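Local coordinates for protein OLD nuclease (Thermus scotoductus, PDB 6P74) that degrades linear or supercoiled double-stranded DNA in the 5'-to-3' direction, nicks and linearizes circular DNA, and has a DNA-stimulated ATPase activity, at residues 382-387 and 513-518; 389-394 and 499-504; 411-416 and 460-465; 503-508 and 518-523. All blocks are in the same frame, centred on the assembly; numbering follows the deposited sequence. Where two conformers were deposited one is given.

Interaction 1. Residues 382-387 and 513-518; sequences RVAALQ and RPFVEA
The backbone N of Ala385 is the polar atom that the ring of Phe515 comes up against: CE2 lies 3.6 Å from Ala385 N, with CZ about as close. No hydrogen bond joins 382-387 to 513-518, so this is packing of a ring rim against a helix backbone. The Phe515 ring meets the helix edge-on, with Ala384 C and Ala385 N both near the ring plane. Two methyls complete the fit, Ala384 CB at 3.9 Å from Phe515 CE2 and Ala385 CB at 4.0 Å from Phe515 CZ. With chi1 at -160°, Phe515 CG sits opposite its own backbone N, and the ring is carried straight across to the other helix. Helices 379-391 and 513-523 both pack against the four-stranded parallel sheet of the Toprim domain: Phe515 also rests on Val429 and Val475, while Ala385 touches Val403 on the outermost strand 401-405. Small alanines let the ring come right up to the main chain here. The Phe515 side chain is about 5 Å from that of Asp381, inferred to bind a divalent metal, about 6 Å from that of Asp431, which binds the samarium ion here, and about 9 Å from that ion.

Interaction 2. Residues 389-394 and 499-504; sequences FNQLEV and ILKTVD
Helix 379-391 finishes in a Schellman motif, and Gln391 in its last turn reaches over to the C-terminal part of helix 493-501. Glu393 is the residue with positive phi (64°); the next residue, Val394, bonds back from its N to Phe389 O at 3.0 Å, and Glu393 N makes a weak bond to Asn390 O. The contact across the gap is essentially one amide on one carbonyl. The Gln391 chain is extended beyond CG (chi2 179°), which carries the amide across to Leu500. Gln391 NE2 donates to Leu500 O at 2.9 Å, with the oxygen almost in the plane of the amide, yet the donor stands 44° above the carbonyl plane and is not on a lone pair. From the opposite face of that plane Val503 N also bonds to Leu500 O, at 3.1 Å, and the carbonyl is thus held from both sides. Gln391 OE1 leans over the same turn: it is 3.1 Å from Leu500 O, an acceptor beside an acceptor, and 3.5 Å from Leu500 CB. A hydrogen bond from Gln387 NE2 to this OE1 supports the choice of amide orientation. One residue back, Ile499 O is bonded twice by Thr502, through N and through OG1, the hydroxyl at 2.7 Å. Leu500 turns inward onto Ala384 and Gln387 of helix 379-391. Leu392 packs on Ile519 and Arg520 of helix 513-523, and Phe389, within helix 379-391, lies against Ile401 and Val403 of strand 401-405.

Interaction 3. Residues 411-416 and 460-465; sequences GIELIV and NQRIQA
The segments 411-416 and 460-465 run side by side in the same direction, their axes 9.6 Å apart and only 8° from parallel, with Glu413 and Ile463 nearest at 5.7 Å between CA atoms. They belong to helices 409-422 and 443-467, which precede strands 426-431 and 472-475 of the parallel Toprim sheet. Between them Ile463 CG1 lies 4.3 Å from Ile412 CG2 and 4.1 Å from Glu413 CG. Beside this apolar contact Glu413 meets Arg462 in a salt bridge. Arg462 NE points at Glu413 OE2 at 2.8 Å in a nearly straight bond (176°), on the syn side but tilted well out of the carboxylate plane; Arg462 NH2 makes only a weak bond to Glu413 OE1 at 3.0 Å. The two planes are turned about 60° apart, and the pairing is one straight bond with a weak second one. A bend at chi3 of Arg462 brings NE and NH2 round to the acid. Glu413 OE2 has a second salt-bridge partner, Arg353 NH1 of helix 341-355, in the ATPase domain. Two arginines thus share one buried carboxylate, which probably stays ionised and offsets their mutual closeness while tying the Toprim domain to the ATPase domain.

Interaction 4. Residues 503-508 and 518-523; sequences VDVGQP and AIRQVT
A single long side chain makes nearly all of this contact: Arg520 reaches out from its helix so that one terminal nitrogen touches the loop at Val505, although the nearest CA atoms, those of Val505 and Arg520, are 9.9 Å apart. The chain is extended from CG to NE (chi2 -171°, chi3 -172°), which gives it that reach. Arg520 NH2 donates to Val505 O at 2.7 Å, the carbonyl lying at the edge of the guanidinium near its plane. That length should be read with care, because Val505 O sits too close to Pro508 in the model and its place is less sure. Arg520 NH2 also lies 3.8 Å from Val505 CB. Within the loop, Asp504 OD1 accepts from Gly506 N in what fits an Asx turn, although this bond too involves a crowded atom and is doubtful in detail. Asp504 OD1 stays 6.9 Å from Arg520 NH2, so the acid makes no salt bridge there. In the same helix, Ile519 O accepts from Thr523 N and Thr523 OG1, one turn on, from opposite faces of its plane, with the hydroxyl at 3.1 Å. Val505 packs on Gln391 and Leu392 at the C-terminal end of helix 379-391, and Val522 and Thr523 touch Phe389 of that helix, while on the sheet side Ala518 and Val522 rest on Val427 of strand 426-431.

Interactions 1, 2 and 4 cluster in the Toprim domain, centres 7 to 9 Å apart, where helices 379-391, 493-501 and 513-523 meet. Interaction 3, 18 to 27 Å away between centres, lies along the chain between the paired segments of interactions 1 and 2. Interaction 4 starts on Val503 and Asp504, where interaction 2 ends, and its segments alternate with those of interaction 1, sharing Ala518. Val427 and Val429 of strand 426-431 contact the cluster, whereas Phe426 and Val428 contact helix 409-422, consistent with helices on opposite faces of the sheet. Phe515 approaches Asp381 and samarium-binding Asp431; Ile412 approaches Glu377. Asp381 and Glu377 are inferred metal ligands.

Interaction 1. Residues 382-387 and 513-518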
loop_
_atom_site.group_PDB
_atom_site.type_symbol
_atom_site.label_atom_id
_atom_site.label_comp_id
_atom_site.label_asym_id
_atom_site.label_seq_id
_atom_site.Cartn_x
_atom_site.Cartn_y
_atom_site.Cartn_z
ATOM N N ARG A 382 -26.051 -27.532 20.120
ATOM C CA ARG A 382 -24.805 -26.777 20.186
ATOM C C ARG A 382 -24.159 -26.919 21.561
ATOM O O ARG A 382 -22.967 -27.229 21.667
ATOM C CB ARG A 382 -25.070 -25.311 19.859
ATOM C CG ARG A 382 -23.817 -24.491 19.729
ATOM C CD ARG A 382 -24.070 -23.249 18.899
ATOM N NE ARG A 382 -22.810 -22.579 18.645
ATOM C CZ ARG A 382 -22.232 -21.735 19.486
ATOM N NH1 ARG A 382 -22.809 -21.432 20.641
ATOM N NH2 ARG A 382 -21.064 -21.206 19.169
ATOM N N VAL A 383 -24.943 -26.710 22.625
ATOM C CA VAL A 383 -24.426 -26.880 23.983
ATOM C C VAL A 383 -23.766 -28.241 24.134
ATOM O O VAL A 383 -22.668 -28.359 24.681
ATOM C CB VAL A 383 -25.544 -26.698 25.023
ATOM C CG1 VAL A 383 -25.024 -27.041 26.422
ATOM C CG2 VAL A 383 -26.087 -25.278 24.983
ATOM N N ALA A 384 -24.442 -29.292 23.671
ATOM C CA ALA A 384 -23.895 -30.634 23.811
ATOM C C ALA A 384 -22.640 -30.804 22.964
ATOM O O ALA A 384 -21.631 -31.343 23.441
ATOM C CB ALA A 384 -24.950 -31.676 23.435
ATOM N N ALA A 385 -22.673 -30.323 21.715
ATOM C CA ALA A 385 -21.480 -30.345 20.876
ATOM C C ALA A 385 -20.284 -29.698 21.584
ATOM O O ALA A 385 -19.214 -30.314 21.721
ATOM C CB ALA A 385 -21.776 -29.658 19.539
ATOM N N LEU A 386 -20.453 -28.465 22.070
ATOM C CA LEU A 386 -19.322 -27.743 22.656
ATOM C C LEU A 386 -18.811 -28.417 23.921
ATOM O O LEU A 386 -17.606 -28.387 24.195
ATOM C CB LEU A 386 -19.699 -26.282 22.940
ATOM C CG LEU A 386 -19.948 -25.396 21.709
ATOM C CD1 LEU A 386 -20.509 -24.034 22.104
ATOM C CD2 LEU A 386 -18.674 -25.201 20.895
ATOM N N GLN A 387 -19.691 -29.037 24.701
ATOM C CA GLN A 387 -19.209 -29.786 25.850
ATOM C C GLN A 387 -18.426 -31.023 25.398
ATOM O O GLN A 387 -17.408 -31.374 26.004
ATOM C CB GLN A 387 -20.382 -30.158 26.763
ATOM C CG GLN A 387 -20.020 -31.115 27.875
ATOM C CD GLN A 387 -19.028 -30.499 28.853
ATOM O OE1 GLN A 387 -19.035 -29.286 29.066
ATOM N NE2 GLN A 387 -18.160 -31.331 29.440
ATOM N N ARG A 513 -23.037 -42.468 19.946
ATOM C CA ARG A 513 -21.879 -42.604 19.068
ATOM C C ARG A 513 -21.921 -41.720 17.830
ATOM O O ARG A 513 -20.889 -41.109 17.514
ATOM C CB ARG A 513 -21.738 -44.078 18.666
ATOM C CG ARG A 513 -20.701 -44.337 17.580
ATOM C CD ARG A 513 -20.728 -45.797 17.125
ATOM N NE ARG A 513 -20.257 -46.691 18.176
ATOM C CZ ARG A 513 -20.574 -47.978 18.227
ATOM N NH1 ARG A 513 -21.383 -48.482 17.299
ATOM N NH2 ARG A 513 -20.108 -48.749 19.198
ATOM N N PRO A 514 -23.033 -41.595 17.095
ATOM C CA PRO A 514 -22.996 -40.741 15.896
ATOM C C PRO A 514 -22.725 -39.288 16.235
ATOM O O PRO A 514 -22.130 -38.576 15.417
ATOM C CB PRO A 514 -24.385 -40.960 15.261
ATOM C CG PRO A 514 -24.843 -42.333 15.866
ATOM C CD PRO A 514 -24.370 -42.181 17.281
ATOM N N PHE A 515 -23.086 -38.848 17.449
ATOM C CA PHE A 515 -22.825 -37.470 17.843
ATOM C C PHE A 515 -21.344 -37.251 18.086
ATOM O O PHE A 515 -20.771 -36.282 17.590
ATOM C CB PHE A 515 -23.632 -37.098 19.089
ATOM C CG PHE A 515 -23.804 -35.617 19.273
ATOM C CD1 PHE A 515 -24.649 -34.896 18.449
ATOM C CD2 PHE A 515 -23.139 -34.949 20.263
ATOM C CE1 PHE A 515 -24.809 -33.522 18.603
ATOM C CE2 PHE A 515 -23.303 -33.578 20.424
ATOM C CZ PHE A 515 -24.128 -32.861 19.578
ATOM N N VAL A 516 -20.695 -38.139 18.847
ATOM C CA VAL A 516 -19.286 -37.867 19.094
ATOM C C VAL A 516 -18.458 -38.186 17.841
ATOM O O VAL A 516 -17.471 -37.497 17.559
ATOM C CB VAL A 516 -18.776 -38.568 20.392
ATOM C CG1 VAL A 516 -19.890 -39.190 21.190
ATOM C CG2 VAL A 516 -17.633 -39.524 20.161
ATOM N N GLU A 517 -18.869 -39.167 17.030
ATOM C CA GLU A 517 -18.138 -39.394 15.792
ATOM C C GLU A 517 -18.270 -38.209 14.836
ATOM O O GLU A 517 -17.295 -37.859 14.155
ATOM C CB GLU A 517 -18.582 -40.705 15.141
ATOM C CG GLU A 517 -17.482 -41.758 15.209
ATOM C CD GLU A 517 -16.119 -41.185 14.813
ATOM O OE1 GLU A 517 -15.161 -41.344 15.615
ATOM O OE2 GLU A 517 -15.997 -40.600 13.700
ATOM N N ALA A 518 -19.437 -37.558 14.786
ATOM C CA ALA A 518 -19.543 -36.325 14.007
ATOM C C ALA A 518 -18.484 -35.314 14.433
ATOM O O ALA A 518 -17.825 -34.684 13.584
ATOM C CB ALA A 518 -20.937 -35.718 14.149
#

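Interaction 2. Residues 389-394 and 499-504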
loop_
_atom_site.group_PDB
_atom_site.type_symbol
_atom_site.label_atom_id
_atom_site.label_comp_id
_atom_site.label_asym_id
_atom_site.label_seq_id
_atom_site.Cartn_x
_atom_site.Cartn_y
_atom_site.Cartn_z
ATOM N N PHE A 389 -16.699 -31.291 22.515
ATOM C CA PHE A 389 -15.416 -30.722 22.114
ATOM C C PHE A 389 -14.498 -30.604 23.317
ATOM O O PHE A 389 -13.330 -31.009 23.277
ATOM C CB PHE A 389 -15.597 -29.341 21.486
ATOM C CG PHE A 389 -15.865 -29.351 20.001
ATOM C CD1 PHE A 389 -14.822 -29.345 19.096
ATOM C CD2 PHE A 389 -17.166 -29.309 19.513
ATOM C CE1 PHE A 389 -15.067 -29.316 17.733
ATOM C CE2 PHE A 389 -17.421 -29.273 18.148
ATOM C CZ PHE A 389 -16.372 -29.283 17.261
ATOM N N ASN A 390 -15.026 -30.050 24.408
ATOM C CA ASN A 390 -14.219 -29.833 25.599
ATOM C C ASN A 390 -13.732 -31.163 26.186
ATOM O O ASN A 390 -12.602 -31.264 26.679
ATOM C CB ASN A 390 -15.040 -29.025 26.608
ATOM C CG ASN A 390 -14.233 -28.594 27.818
ATOM O OD1 ASN A 390 -13.364 -27.728 27.717
ATOM N ND2 ASN A 390 -14.532 -29.180 28.969
ATOM N N GLN A 391 -14.565 -32.198 26.129
ATOM C CA GLN A 391 -14.154 -33.500 26.636
ATOM C C GLN A 391 -13.198 -34.215 25.696
ATOM O O GLN A 391 -12.441 -35.083 26.137
ATOM C CB GLN A 391 -15.382 -34.371 26.904
ATOM C CG GLN A 391 -16.115 -33.945 28.167
ATOM C CD GLN A 391 -17.349 -34.779 28.454
ATOM O OE1 GLN A 391 -18.457 -34.253 28.492
ATOM N NE2 GLN A 391 -17.161 -36.081 28.673
ATOM N N LEU A 392 -13.225 -33.880 24.414
ATOM C CA LEU A 392 -12.266 -34.427 23.473
ATOM C C LEU A 392 -10.982 -33.621 23.464
ATOM O O LEU A 392 -10.047 -33.974 22.740
ATOM C CB LEU A 392 -12.889 -34.489 22.068
ATOM C CG LEU A 392 -14.041 -35.500 21.980
ATOM C CD1 LEU A 392 -14.865 -35.317 20.730
ATOM C CD2 LEU A 392 -13.503 -36.933 22.056
ATOM N N GLU A 393 -10.925 -32.559 24.266
ATOM C CA GLU A 393 -9.742 -31.715 24.395
ATOM C C GLU A 393 -9.430 -31.020 23.078
ATOM O O GLU A 393 -8.277 -30.928 22.658
ATOM C CB GLU A 393 -8.538 -32.511 24.908
ATOM C CG GLU A 393 -8.488 -32.628 26.431
ATOM C CD GLU A 393 -7.531 -33.717 26.919
ATOM O OE1 GLU A 393 -7.316 -34.696 26.165
ATOM O OE2 GLU A 393 -6.996 -33.598 28.052
ATOM N N VAL A 394 -10.481 -30.533 22.427
ATOM C CA VAL A 394 -10.387 -29.656 21.266
ATOM C C VAL A 394 -11.040 -28.322 21.610
ATOM O O VAL A 394 -12.128 -28.283 22.202
ATOM C CB VAL A 394 -11.055 -30.269 20.013
ATOM C CG1 VAL A 394 -11.011 -29.281 18.856
ATOM C CG2 VAL A 394 -10.397 -31.609 19.629
ATOM N N ILE A 499 -24.633 -34.835 32.484
ATOM C CA ILE A 499 -24.824 -36.118 31.809
ATOM C C ILE A 499 -23.597 -36.463 30.977
ATOM O O ILE A 499 -23.005 -37.539 31.130
ATOM C CB ILE A 499 -26.098 -36.103 30.948
ATOM C CG1 ILE A 499 -27.339 -36.150 31.849
ATOM C CG2 ILE A 499 -26.089 -37.265 29.992
ATOM C CD1 ILE A 499 -28.633 -35.787 31.115
ATOM N N LEU A 500 -23.183 -35.545 30.096
ATOM C CA LEU A 500 -22.077 -35.841 29.190
ATOM C C LEU A 500 -20.777 -36.086 29.934
ATOM O O LEU A 500 -19.905 -36.812 29.444
ATOM C CB LEU A 500 -21.897 -34.701 28.200
ATOM C CG LEU A 500 -22.971 -34.692 27.135
ATOM C CD1 LEU A 500 -22.877 -33.422 26.296
ATOM C CD2 LEU A 500 -22.828 -35.950 26.307
ATOM N N LYS A 501 -20.614 -35.477 31.102
ATOM C CA LYS A 501 -19.400 -35.715 31.866
ATOM C C LYS A 501 -19.282 -37.159 32.357
ATOM O O LYS A 501 -18.173 -37.587 32.692
ATOM C CB LYS A 501 -19.316 -34.729 33.045
ATOM C CG LYS A 501 -18.935 -33.289 32.653
ATOM C CD LYS A 501 -18.818 -32.378 33.876
ATOM C CE LYS A 501 -18.611 -30.927 33.463
ATOM N NZ LYS A 501 -18.592 -29.990 34.632
ATOM N N THR A 502 -20.379 -37.927 32.402
ATOM C CA THR A 502 -20.275 -39.329 32.816
ATOM C C THR A 502 -20.009 -40.276 31.649
ATOM O O THR A 502 -19.804 -41.472 31.878
ATOM C CB THR A 502 -21.548 -39.800 33.541
ATOM O OG1 THR A 502 -22.642 -39.816 32.608
ATOM C CG2 THR A 502 -21.892 -38.886 34.708
ATOM N N VAL A 503 -20.016 -39.736 30.426
ATOM C CA VAL A 503 -19.771 -40.549 29.198
ATOM C C VAL A 503 -18.258 -40.692 28.995
ATOM O O VAL A 503 -17.508 -39.843 29.516
ATOM C CB VAL A 503 -20.445 -39.921 27.962
ATOM C CG1 VAL A 503 -20.175 -40.728 26.701
ATOM C CG2 VAL A 503 -21.940 -39.734 28.170
ATOM N N ASP A 504 -17.838 -41.731 28.266
ATOM C CA ASP A 504 -16.394 -41.978 28.000
ATOM C C ASP A 504 -16.112 -41.766 26.507
ATOM O O ASP A 504 -16.390 -42.691 25.717
ATOM C CB ASP A 504 -15.972 -43.374 28.467
ATOM C CG ASP A 504 -14.684 -43.859 27.824
ATOM O OD1 ASP A 504 -13.862 -43.004 27.441
ATOM O OD2 ASP A 504 -14.513 -45.090 27.714
#

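Interaction 3. Residues 411-416 and 460-465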
loop_
_atom_site.group_PDB
_atom_site.type_symbol
_atom_site.label_atom_id
_atom_site.label_comp_id
_atom_site.label_asym_id
_atom_site.label_seq_id
_atom_site.Cartn_x
_atom_site.Cartn_y
_atom_site.Cartn_z
ATOM N N GLY A 411 -33.431 -25.539 8.321
ATOM C CA GLY A 411 -32.323 -24.609 8.473
ATOM C C GLY A 411 -30.993 -25.236 8.115
ATOM O O GLY A 411 -30.105 -24.560 7.582
ATOM N N ILE A 412 -30.827 -26.527 8.424
ATOM C CA ILE A 412 -29.601 -27.237 8.058
ATOM C C ILE A 412 -29.464 -27.323 6.538
ATOM O O ILE A 412 -28.405 -27.028 5.983
ATOM C CB ILE A 412 -29.558 -28.637 8.703
ATOM C CG1 ILE A 412 -29.353 -28.526 10.207
ATOM C CG2 ILE A 412 -28.398 -29.438 8.142
ATOM C CD1 ILE A 412 -29.429 -29.848 10.927
ATOM N N GLU A 413 -30.521 -27.755 5.850
ATOM C CA GLU A 413 -30.538 -27.716 4.389
ATOM C C GLU A 413 -29.986 -26.405 3.856
ATOM O O GLU A 413 -29.157 -26.389 2.940
ATOM C CB GLU A 413 -31.955 -27.875 3.861
ATOM C CG GLU A 413 -32.535 -29.215 3.902
ATOM C CD GLU A 413 -33.669 -29.289 2.921
ATOM O OE1 GLU A 413 -33.386 -29.260 1.702
ATOM O OE2 GLU A 413 -34.837 -29.309 3.361
ATOM N N LEU A 414 -30.462 -25.285 4.407
ATOM C CA LEU A 414 -30.048 -23.992 3.882
ATOM C C LEU A 414 -28.545 -23.813 4.026
ATOM O O LEU A 414 -27.855 -23.506 3.052
ATOM C CB LEU A 414 -30.810 -22.870 4.585
ATOM C CG LEU A 414 -30.558 -21.436 4.121
ATOM C CD1 LEU A 414 -30.656 -21.339 2.593
ATOM C CD2 LEU A 414 -31.605 -20.553 4.748
ATOM N N ILE A 415 -28.015 -24.041 5.231
ATOM C CA ILE A 415 -26.599 -23.792 5.479
ATOM C C ILE A 415 -25.744 -24.787 4.712
ATOM O O ILE A 415 -24.655 -24.447 4.232
ATOM C CB ILE A 415 -26.281 -23.846 6.990
ATOM C CG1 ILE A 415 -27.145 -22.874 7.780
ATOM C CG2 ILE A 415 -24.799 -23.560 7.236
ATOM C CD1 ILE A 415 -27.116 -21.487 7.249
ATOM N N VAL A 416 -26.198 -26.046 4.620
ATOM C CA VAL A 416 -25.508 -27.024 3.784
ATOM C C VAL A 416 -25.388 -26.516 2.346
ATOM O O VAL A 416 -24.313 -26.571 1.737
ATOM C CB VAL A 416 -26.220 -28.383 3.838
ATOM C CG1 VAL A 416 -25.878 -29.202 2.586
ATOM C CG2 VAL A 416 -25.790 -29.141 5.072
ATOM N N ASN A 460 -35.095 -35.900 6.634
ATOM C CA ASN A 460 -33.813 -36.573 6.783
ATOM C C ASN A 460 -33.215 -36.913 5.421
ATOM O O ASN A 460 -31.998 -36.833 5.239
ATOM C CB ASN A 460 -33.974 -37.855 7.617
ATOM C CG ASN A 460 -34.414 -37.570 9.029
ATOM O OD1 ASN A 460 -34.344 -36.425 9.475
ATOM N ND2 ASN A 460 -34.878 -38.621 9.751
ATOM N N GLN A 461 -34.059 -37.325 4.471
ATOM C CA GLN A 461 -33.598 -37.672 3.133
ATOM C C GLN A 461 -33.129 -36.442 2.368
ATOM O O GLN A 461 -32.159 -36.518 1.607
ATOM C CB GLN A 461 -34.710 -38.393 2.362
ATOM C CG GLN A 461 -34.277 -38.913 1.010
ATOM C CD GLN A 461 -32.929 -39.640 1.081
ATOM O OE1 GLN A 461 -31.957 -39.225 0.442
ATOM N NE2 GLN A 461 -32.864 -40.721 1.869
ATOM N N ARG A 462 -33.785 -35.300 2.551
ATOM C CA ARG A 462 -33.326 -34.108 1.843
ATOM C C ARG A 462 -31.961 -33.657 2.350
ATOM O O ARG A 462 -31.094 -33.275 1.553
ATOM C CB ARG A 462 -34.333 -32.987 1.969
ATOM C CG ARG A 462 -35.684 -33.222 1.302
ATOM C CD ARG A 462 -36.667 -32.104 1.746
ATOM N NE ARG A 462 -36.123 -30.816 1.322
ATOM C CZ ARG A 462 -36.202 -30.323 0.080
ATOM N NH1 ARG A 462 -36.836 -30.998 -0.876
ATOM N NH2 ARG A 462 -35.651 -29.145 -0.214
ATOM N N ILE A 463 -31.735 -33.740 3.665
ATOM C CA ILE A 463 -30.424 -33.406 4.215
ATOM C C ILE A 463 -29.357 -34.328 3.639
ATOM O O ILE A 463 -28.231 -33.909 3.341
ATOM C CB ILE A 463 -30.471 -33.461 5.756
ATOM C CG1 ILE A 463 -31.140 -32.192 6.286
ATOM C CG2 ILE A 463 -29.059 -33.600 6.321
ATOM C CD1 ILE A 463 -31.689 -32.331 7.701
ATOM N N GLN A 464 -29.689 -35.602 3.491
ATOM C CA GLN A 464 -28.745 -36.574 2.965
ATOM C C GLN A 464 -28.434 -36.304 1.491
ATOM O O GLN A 464 -27.294 -36.478 1.039
ATOM C CB GLN A 464 -29.338 -37.965 3.165
ATOM C CG GLN A 464 -28.482 -39.061 2.734
ATOM C CD GLN A 464 -28.095 -39.945 3.884
ATOM O OE1 GLN A 464 -28.014 -39.505 5.045
ATOM N NE2 GLN A 464 -27.847 -41.204 3.578
ATOM N N ALA A 465 -29.439 -35.865 0.733
ATOM C CA ALA A 465 -29.246 -35.565 -0.679
ATOM C C ALA A 465 -28.342 -34.351 -0.871
ATOM O O ALA A 465 -27.461 -34.363 -1.736
ATOM C CB ALA A 465 -30.600 -35.335 -1.359
#

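Interaction 4. Residues 503-508 and 518-523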
loop_
_atom_site.group_PDB
_atom_site.type_symbol
_atom_site.label_atom_id
_atom_site.label_comp_id
_atom_site.label_asym_id
_atom_site.label_seq_id
_atom_site.Cartn_x
_atom_site.Cartn_y
_atom_site.Cartn_z
ATOM N N VAL A 503 -20.016 -39.736 30.426
ATOM C CA VAL A 503 -19.771 -40.549 29.198
ATOM C C VAL A 503 -18.258 -40.692 28.995
ATOM O O VAL A 503 -17.508 -39.843 29.516
ATOM C CB VAL A 503 -20.445 -39.921 27.962
ATOM C CG1 VAL A 503 -20.175 -40.728 26.701
ATOM C CG2 VAL A 503 -21.940 -39.734 28.170
ATOM N N ASP A 504 -17.838 -41.731 28.266
ATOM C CA ASP A 504 -16.394 -41.978 28.000
ATOM C C ASP A 504 -16.112 -41.766 26.507
ATOM O O ASP A 504 -16.390 -42.691 25.717
ATOM C CB ASP A 504 -15.972 -43.374 28.467
ATOM C CG ASP A 504 -14.684 -43.859 27.824
ATOM O OD1 ASP A 504 -13.862 -43.004 27.441
ATOM O OD2 ASP A 504 -14.513 -45.090 27.714
ATOM N N VAL A 505 -15.583 -40.593 26.148
ATOM C CA VAL A 505 -15.264 -40.268 24.725
ATOM C C VAL A 505 -14.605 -41.492 24.076
ATOM O O VAL A 505 -14.723 -41.643 22.845
ATOM C CB VAL A 505 -14.362 -39.023 24.620
ATOM C CG1 VAL A 505 -15.130 -37.744 24.919
ATOM C CG2 VAL A 505 -13.138 -39.135 25.515
ATOM N N GLY A 506 -13.940 -42.325 24.883
ATOM C CA GLY A 506 -13.265 -43.536 24.378
ATOM C C GLY A 506 -14.240 -44.476 23.690
ATOM O O GLY A 506 -13.940 -44.913 22.561
ATOM N N GLN A 507 -15.364 -44.776 24.347
ATOM C CA GLN A 507 -16.395 -45.685 23.778
ATOM C C GLN A 507 -17.783 -45.070 23.989
ATOM O O GLN A 507 -18.595 -45.683 24.713
ATOM C CB GLN A 507 -16.294 -47.071 24.418
ATOM C CG GLN A 507 -14.885 -47.646 24.409
ATOM C CD GLN A 507 -14.749 -48.837 25.325
ATOM O OE1 GLN A 507 -15.020 -48.760 26.522
ATOM N NE2 GLN A 507 -14.323 -49.958 24.764
ATOM N N PRO A 508 -18.031 -43.876 23.369
ATOM C CA PRO A 508 -19.376 -43.287 23.575
ATOM C C PRO A 508 -20.490 -44.323 23.353
ATOM O O PRO A 508 -20.333 -45.166 22.488
ATOM C CB PRO A 508 -19.588 -42.137 22.575
ATOM C CG PRO A 508 -18.443 -42.271 21.626
ATOM C CD PRO A 508 -17.356 -42.772 22.544
ATOM N N ALA A 518 -19.437 -37.558 14.786
ATOM C CA ALA A 518 -19.543 -36.325 14.007
ATOM C C ALA A 518 -18.484 -35.314 14.433
ATOM O O ALA A 518 -17.825 -34.684 13.584
ATOM C CB ALA A 518 -20.937 -35.718 14.149
ATOM N N ILE A 519 -18.295 -35.153 15.752
ATOM C CA ILE A 519 -17.330 -34.175 16.257
ATOM C C ILE A 519 -15.902 -34.606 15.933
ATOM O O ILE A 519 -15.056 -33.776 15.567
ATOM C CB ILE A 519 -17.547 -33.939 17.763
ATOM C CG1 ILE A 519 -18.831 -33.132 17.966
ATOM C CG2 ILE A 519 -16.381 -33.143 18.362
ATOM C CD1 ILE A 519 -19.506 -33.376 19.260
ATOM N N ARG A 520 -15.623 -35.912 16.012
ATOM C CA ARG A 520 -14.304 -36.412 15.627
ATOM C C ARG A 520 -14.033 -36.184 14.139
ATOM O O ARG A 520 -12.904 -35.879 13.751
ATOM C CB ARG A 520 -14.169 -37.905 15.967
ATOM C CG ARG A 520 -14.107 -38.225 17.445
ATOM C CD ARG A 520 -13.765 -39.689 17.672
ATOM N NE ARG A 520 -13.876 -40.047 19.076
ATOM C CZ ARG A 520 -12.915 -39.855 19.958
ATOM N NH1 ARG A 520 -11.762 -39.330 19.571
ATOM N NH2 ARG A 520 -13.106 -40.184 21.224
ATOM N N GLN A 521 -15.047 -36.344 13.283
ATOM C CA GLN A 521 -14.823 -36.121 11.851
ATOM C C GLN A 521 -14.561 -34.645 11.551
ATOM O O GLN A 521 -13.632 -34.306 10.801
ATOM C CB GLN A 521 -16.010 -36.635 11.030
ATOM C CG GLN A 521 -15.855 -36.393 9.492
ATOM C CD GLN A 521 -16.736 -37.337 8.650
ATOM O OE1 GLN A 521 -16.705 -38.554 8.826
ATOM N NE2 GLN A 521 -17.531 -36.769 7.749
ATOM N N VAL A 522 -15.376 -33.744 12.110
ATOM C CA VAL A 522 -15.173 -32.328 11.800
ATOM C C VAL A 522 -13.851 -31.827 12.367
ATOM O O VAL A 522 -13.302 -30.837 11.871
ATOM C CB VAL A 522 -16.340 -31.455 12.306
ATOM C CG1 VAL A 522 -16.170 -31.166 13.801
ATOM C CG2 VAL A 522 -16.440 -30.109 11.481
ATOM N N THR A 523 -13.314 -32.509 13.383
ATOM C CA THR A 523 -12.035 -32.160 13.984
ATOM C C THR A 523 -10.851 -32.736 13.219
ATOM O O THR A 523 -9.727 -32.247 13.372
ATOM C CB THR A 523 -12.001 -32.665 15.438
ATOM O OG1 THR A 523 -12.771 -31.790 16.268
ATOM C CG2 THR A 523 -10.582 -32.704 15.961
#